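Local coordinates for nudix hydrolase domain-containing protein (Thermotoga maritima, PDB 3E57) that is of unknown function but, as a putative Nudix hydrolase, probably hydrolyses nucleoside diphosphates linked to another group, at residues B[25-29]-B[30-34]; B[125-128]-B[129-133]. All coordinates share one frame; numbering follows the deposited sequence.

In the fold
Contacts 1 and 2 are two answers to one problem, how a helix ends and the chain moves on. They lie on opposite sides of the chain's centre, their own centres 30 Å apart, and both are only partly buried. Contact 1 ends helix 23-30 with a glycine and a row of phenylalanines, near the interface with the second subunit. Contact 2 ends helix 115-130 inside the Nudix domain, where arginine and glutamate meet on one flank while valines pack on the buried one. Strand 131-145 connects them: it begins in contact 2, and its far part, at Leu143 and Asn145, touches the aromatic side chains of contact 1.

Contact 1: B[25-29]-B[30-34]; sequences DFLKE and FGEFE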
loop_
_atom_site.group_PDB
_atom_site.type_symbol
_atom_site.label_atom_id
_atom_site.label_comp_id
_atom_site.label_asym_id
_atom_site.label_seq_id
_atom_site.Cartn_x
_atom_site.Cartn_y
_atom_site.Cartn_z
ATOM N N ASP B 25 -18.013 -6.030 -5.979
ATOM C CA ASP B 25 -18.252 -4.756 -6.684
ATOM C C ASP B 25 -17.045 -3.799 -6.548
ATOM O O ASP B 25 -16.647 -3.143 -7.511
ATOM C CB ASP B 25 -19.499 -4.061 -6.138
ATOM C CG ASP B 25 -20.804 -4.811 -6.455
ATOM O OD1 ASP B 25 -20.905 -5.498 -7.496
ATOM O OD2 ASP B 25 -21.741 -4.679 -5.647
ATOM N N PHE B 26 -16.488 -3.716 -5.341
ATOM C CA PHE B 26 -15.278 -2.907 -5.089
ATOM C C PHE B 26 -14.114 -3.350 -5.976
ATOM O O PHE B 26 -13.547 -2.546 -6.719
ATOM C CB PHE B 26 -14.891 -2.961 -3.602
ATOM C CG PHE B 26 -13.509 -2.440 -3.307
ATOM C CD1 PHE B 26 -13.232 -1.082 -3.372
ATOM C CD2 PHE B 26 -12.487 -3.309 -2.956
ATOM C CE1 PHE B 26 -11.947 -0.600 -3.104
ATOM C CE2 PHE B 26 -11.194 -2.826 -2.694
ATOM C CZ PHE B 26 -10.938 -1.480 -2.766
ATOM N N LEU B 27 -13.771 -4.631 -5.916
ATOM C CA LEU B 27 -12.654 -5.156 -6.706
ATOM C C LEU B 27 -12.884 -4.983 -8.205
ATOM O O LEU B 27 -11.950 -4.663 -8.952
ATOM C CB LEU B 27 -12.383 -6.629 -6.364
ATOM C CG LEU B 27 -12.011 -6.915 -4.897
ATOM C CD1 LEU B 27 -12.082 -8.418 -4.599
ATOM C CD2 LEU B 27 -10.637 -6.354 -4.523
ATOM N N LYS B 28 -14.124 -5.180 -8.650
ATOM C CA LYS B 28 -14.466 -4.978 -10.054
ATOM C C LYS B 28 -14.227 -3.526 -10.471
ATOM O O LYS B 28 -13.666 -3.261 -11.536
ATOM C CB LYS B 28 -15.927 -5.390 -10.325
ATOM C CG LYS B 28 -16.558 -4.772 -11.590
ATOM C CD LYS B 28 -15.717 -4.983 -12.858
ATOM C CE LYS B 28 -16.275 -6.073 -13.766
ATOM N NZ LYS B 28 -15.259 -6.385 -14.808
ATOM N N GLU B 29 -14.642 -2.586 -9.634
ATOM C CA GLU B 29 -14.488 -1.173 -9.962
ATOM C C GLU B 29 -13.033 -0.704 -9.828
ATOM O O GLU B 29 -12.518 0.010 -10.691
ATOM C CB GLU B 29 -15.379 -0.328 -9.056
ATOM C CG GLU B 29 -15.545 1.105 -9.531
ATOM C CD GLU B 29 -16.343 1.211 -10.822
ATOM O OE1 GLU B 29 -17.253 0.380 -11.054
ATOM O OE2 GLU B 29 -16.041 2.128 -11.609
ATOM N N PHE B 30 -12.378 -1.101 -8.745
ATOM C CA PHE B 30 -11.067 -0.534 -8.414
ATOM C C PHE B 30 -9.879 -1.467 -8.505
ATOM O O PHE B 30 -8.734 -1.014 -8.444
ATOM C CB PHE B 30 -11.137 0.083 -7.032
ATOM C CG PHE B 30 -12.089 1.226 -6.953
ATOM C CD1 PHE B 30 -11.808 2.414 -7.601
ATOM C CD2 PHE B 30 -13.283 1.107 -6.256
ATOM C CE1 PHE B 30 -12.693 3.484 -7.538
ATOM C CE2 PHE B 30 -14.168 2.168 -6.190
ATOM C CZ PHE B 30 -13.862 3.367 -6.832
ATOM N N GLY B 31 -10.128 -2.759 -8.666
ATOM C CA GLY B 31 -9.053 -3.718 -8.811
ATOM C C GLY B 31 -8.444 -4.108 -7.478
ATOM O O GLY B 31 -8.967 -3.788 -6.417
ATOM N N GLU B 32 -7.317 -4.789 -7.560
ATOM C CA GLU B 32 -6.678 -5.406 -6.419
ATOM C C GLU B 32 -5.469 -4.584 -6.003
ATOM O O GLU B 32 -4.492 -4.495 -6.741
ATOM C CB GLU B 32 -6.237 -6.817 -6.797
ATOM C CG GLU B 32 -7.426 -7.737 -7.075
ATOM C CD GLU B 32 -7.025 -9.047 -7.733
ATOM O OE1 GLU B 32 -6.182 -9.781 -7.162
ATOM O OE2 GLU B 32 -7.574 -9.349 -8.818
ATOM N N PHE B 33 -5.539 -3.983 -4.822
ATOM C CA PHE B 33 -4.381 -3.284 -4.278
ATOM C C PHE B 33 -4.313 -3.458 -2.778
ATOM O O PHE B 33 -5.311 -3.777 -2.150
ATOM C CB PHE B 33 -4.412 -1.800 -4.652
ATOM C CG PHE B 33 -5.562 -1.038 -4.071
ATOM C CD1 PHE B 33 -5.377 -0.191 -2.987
ATOM C CD2 PHE B 33 -6.831 -1.139 -4.626
ATOM C CE1 PHE B 33 -6.433 0.528 -2.472
ATOM C CE2 PHE B 33 -7.883 -0.426 -4.119
ATOM C CZ PHE B 33 -7.692 0.417 -3.037
ATOM N N GLU B 34 -3.122 -3.253 -2.232
ATOM C CA GLU B 34 -2.860 -3.373 -0.800
ATOM C C GLU B 34 -2.161 -2.101 -0.380
ATOM O O GLU B 34 -1.033 -1.873 -0.767
ATOM C CB GLU B 34 -1.952 -4.583 -0.539
ATOM C CG GLU B 34 -1.495 -4.767 0.913
ATOM C CD GLU B 34 -2.607 -5.266 1.838
ATOM O OE1 GLU B 34 -3.453 -6.075 1.383
ATOM O OE2 GLU B 34 -2.615 -4.853 3.027
#
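Phe26 touches two other phenylalanines, Phe30 one helical turn on and Phe33 beyond the end of the helix, and meets each with a different part of its ring. Toward Phe30 it offers one flank, CD1 lying 3.6 Å from CD2 of Phe30. The two rings are neither stacked nor edge-to-face: their planes are inclined at 44° and the side chains cross at about a right angle. Toward Phe33 it offers its far end, with Phe26 CZ 3.5 Å from Phe33 CE2. These rings meet rim to rim, their planes 55° apart, and neither covers the face of the other. With CG anti to the backbone N (chi1 166°), the Phe26 ring swings toward the departing chain and can reach both partners.

The result is an aromatic cluster at the C-terminal end of helix 23-30, with Leu143 of strand 131-145 touching all three rings and Phe47 of helix 41-51 meeting the Phe30 ring edge-to-face. The backbone holds the same turn: Phe30 N donates to Phe26 O at 2.7 Å, and Gly31 N to Leu27 O, also at 2.7 Å. Gly31 is where the helical path is abandoned, with a positive phi, a conformation glycine adopts more readily than other residues.

Phe30 has a second neighbour in Glu29, whose CG lies over one face in a CH-pi contact, 3.9 Å from the ring centroid. The bend of the Glu29 chain at chi2 carries its carboxylate away from Phe30. Leu27 CD2 approaches the aliphatic CG of Glu32 at 4.3 Å. The carboxylate of Glu32 forms a salt bridge with Arg38 of the second subunit, and Phe33 and Glu34 join an antiparallel beta ladder with that subunit, carrying the sheet across the interface.

Contact 2: B[125-128]-B[129-133]; sequences REVN and EEVDV
Arg125 and Glu129, one helical turn apart, lie side by side and point the same way. Arg125 NH1 donates to Glu129 OE2 at 3.1 Å in a salt bridge. The oxygen lies near the guanidinium plane, whereas the donor reaches it from above the carboxylate plane. The bend of the arginine chain at chi3 (55°) turns the guanidinium back toward its partner. In the backbone of the same turn, Glu129 N bonds to Arg125 O at 2.9 Å.

Further on, Val127 O accepts twice: from Val131 N at 3.0 Å and from Glu130 N at 3.1 Å. Val127 CG1 packs 3.7 Å from Val131 CG2 and 4.1 Å from Val133 CG2; Val127 rests on Val73 of strand 66-77, and Val131 and Val133 on its Ile75. A water joins Asn128 OD1 to Val131 O and Val133 N, tying helix to strand.

In the outer shell, Asp111 pairs with Arg125 NE and the carbonyl of His106 takes NH2. Shortening Arg125 to an alanine is likely to deprive Glu129 of its close partner, with at most the long, weak pairing to Arg108 remaining, and to leave Asp111 and the His106 carbonyl without this donor.

The run REVNEEVDV matches the REUXEEXGU end of the Nudix box, with aspartate replacing its glycine; in relatives, glutamates of this helix bind the divalent metal needed for hydrolysis.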
loop_
_atom_site.group_PDB
_atom_site.type_symbol
_atom_site.label_atom_id
_atom_site.label_comp_id
_atom_site.label_asym_id
_atom_site.label_seq_id
_atom_site.Cartn_x
_atom_site.Cartn_y
_atom_site.Cartn_z
ATOM N N ARG B 125 -20.217 14.737 9.910
ATOM C CA ARG B 125 -20.647 14.325 11.248
ATOM C C ARG B 125 -19.546 13.576 11.999
ATOM O O ARG B 125 -19.184 13.939 13.123
ATOM C CB ARG B 125 -21.888 13.434 11.145
ATOM C CG ARG B 125 -22.335 12.824 12.476
ATOM C CD ARG B 125 -23.453 11.811 12.296
ATOM N NE ARG B 125 -23.103 10.753 11.352
ATOM C CZ ARG B 125 -22.264 9.750 11.610
ATOM N NH1 ARG B 125 -21.653 9.647 12.779
ATOM N NH2 ARG B 125 -22.025 8.841 10.682
ATOM N N GLU B 126 -19.043 12.521 11.359
ATOM C CA GLU B 126 -17.938 11.696 11.851
ATOM C C GLU B 126 -16.819 12.540 12.469
ATOM O O GLU B 126 -16.403 12.299 13.604
ATOM C CB GLU B 126 -17.407 10.871 10.669
ATOM C CG GLU B 126 -16.255 9.930 10.933
ATOM C CD GLU B 126 -14.894 10.563 10.741
ATOM O OE1 GLU B 126 -14.475 10.801 9.577
ATOM O OE2 GLU B 126 -14.239 10.807 11.772
ATOM N N VAL B 127 -16.347 13.531 11.713
ATOM C CA VAL B 127 -15.284 14.428 12.165
ATOM C C VAL B 127 -15.745 15.307 13.337
ATOM O O VAL B 127 -15.043 15.424 14.336
ATOM C CB VAL B 127 -14.766 15.311 11.000
ATOM C CG1 VAL B 127 -13.835 16.420 11.506
ATOM C CG2 VAL B 127 -14.055 14.444 9.959
ATOM N N ASN B 128 -16.932 15.899 13.217
ATOM C CA ASN B 128 -17.452 16.810 14.256
ATOM C C ASN B 128 -17.759 16.144 15.603
ATOM O O ASN B 128 -17.712 16.803 16.640
ATOM C CB ASN B 128 -18.674 17.578 13.737
ATOM C CG ASN B 128 -18.308 18.632 12.690
ATOM O OD1 ASN B 128 -17.145 19.036 12.564
ATOM N ND2 ASN B 128 -19.304 19.091 11.942
ATOM N N GLU B 129 -18.060 14.847 15.594
ATOM C CA GLU B 129 -18.213 14.086 16.844
ATOM C C GLU B 129 -16.909 13.982 17.630
ATOM O O GLU B 129 -16.933 13.871 18.857
ATOM C CB GLU B 129 -18.722 12.663 16.578
ATOM C CG GLU B 129 -20.209 12.564 16.256
ATOM C CD GLU B 129 -20.640 11.155 15.865
ATOM O OE1 GLU B 129 -19.785 10.245 15.776
ATOM O OE2 GLU B 129 -21.843 10.951 15.632
ATOM N N GLU B 130 -15.774 13.999 16.932
ATOM C CA GLU B 130 -14.481 13.757 17.579
ATOM C C GLU B 130 -13.734 15.041 17.895
ATOM O O GLU B 130 -13.057 15.126 18.915
ATOM C CB GLU B 130 -13.591 12.881 16.696
ATOM C CG GLU B 130 -14.249 11.605 16.195
ATOM C CD GLU B 130 -13.801 10.359 16.942
ATOM O OE1 GLU B 130 -13.052 9.553 16.346
ATOM O OE2 GLU B 130 -14.197 10.183 18.117
ATOM N N VAL B 131 -13.828 16.033 17.020
ATOM C CA VAL B 131 -13.009 17.225 17.171
ATOM C C VAL B 131 -13.766 18.494 16.833
ATOM O O VAL B 131 -14.681 18.474 16.010
ATOM C CB VAL B 131 -11.766 17.149 16.264
ATOM C CG1 VAL B 131 -10.873 15.970 16.677
ATOM C CG2 VAL B 131 -12.178 17.035 14.806
ATOM N N ASP B 132 -13.358 19.591 17.470
ATOM C CA ASP B 132 -13.835 20.921 17.121
ATOM C C ASP B 132 -12.818 21.572 16.187
ATOM O O ASP B 132 -11.726 21.965 16.601
ATOM C CB ASP B 132 -14.052 21.773 18.380
ATOM C CG ASP B 132 -14.743 23.095 18.088
ATOM O OD1 ASP B 132 -15.282 23.282 16.969
ATOM O OD2 ASP B 132 -14.751 23.955 18.995
ATOM N N VAL B 133 -13.189 21.654 14.915
ATOM C CA VAL B 133 -12.337 22.209 13.877
ATOM C C VAL B 133 -13.174 23.040 12.916
ATOM O O VAL B 133 -14.380 22.839 12.801
ATOM C CB VAL B 133 -11.637 21.088 13.066
ATOM C CG1 VAL B 133 -10.884 20.167 13.995
ATOM C CG2 VAL B 133 -12.662 20.295 12.269
HETATM O O HOH W 1 -15.867 20.124 14.511
#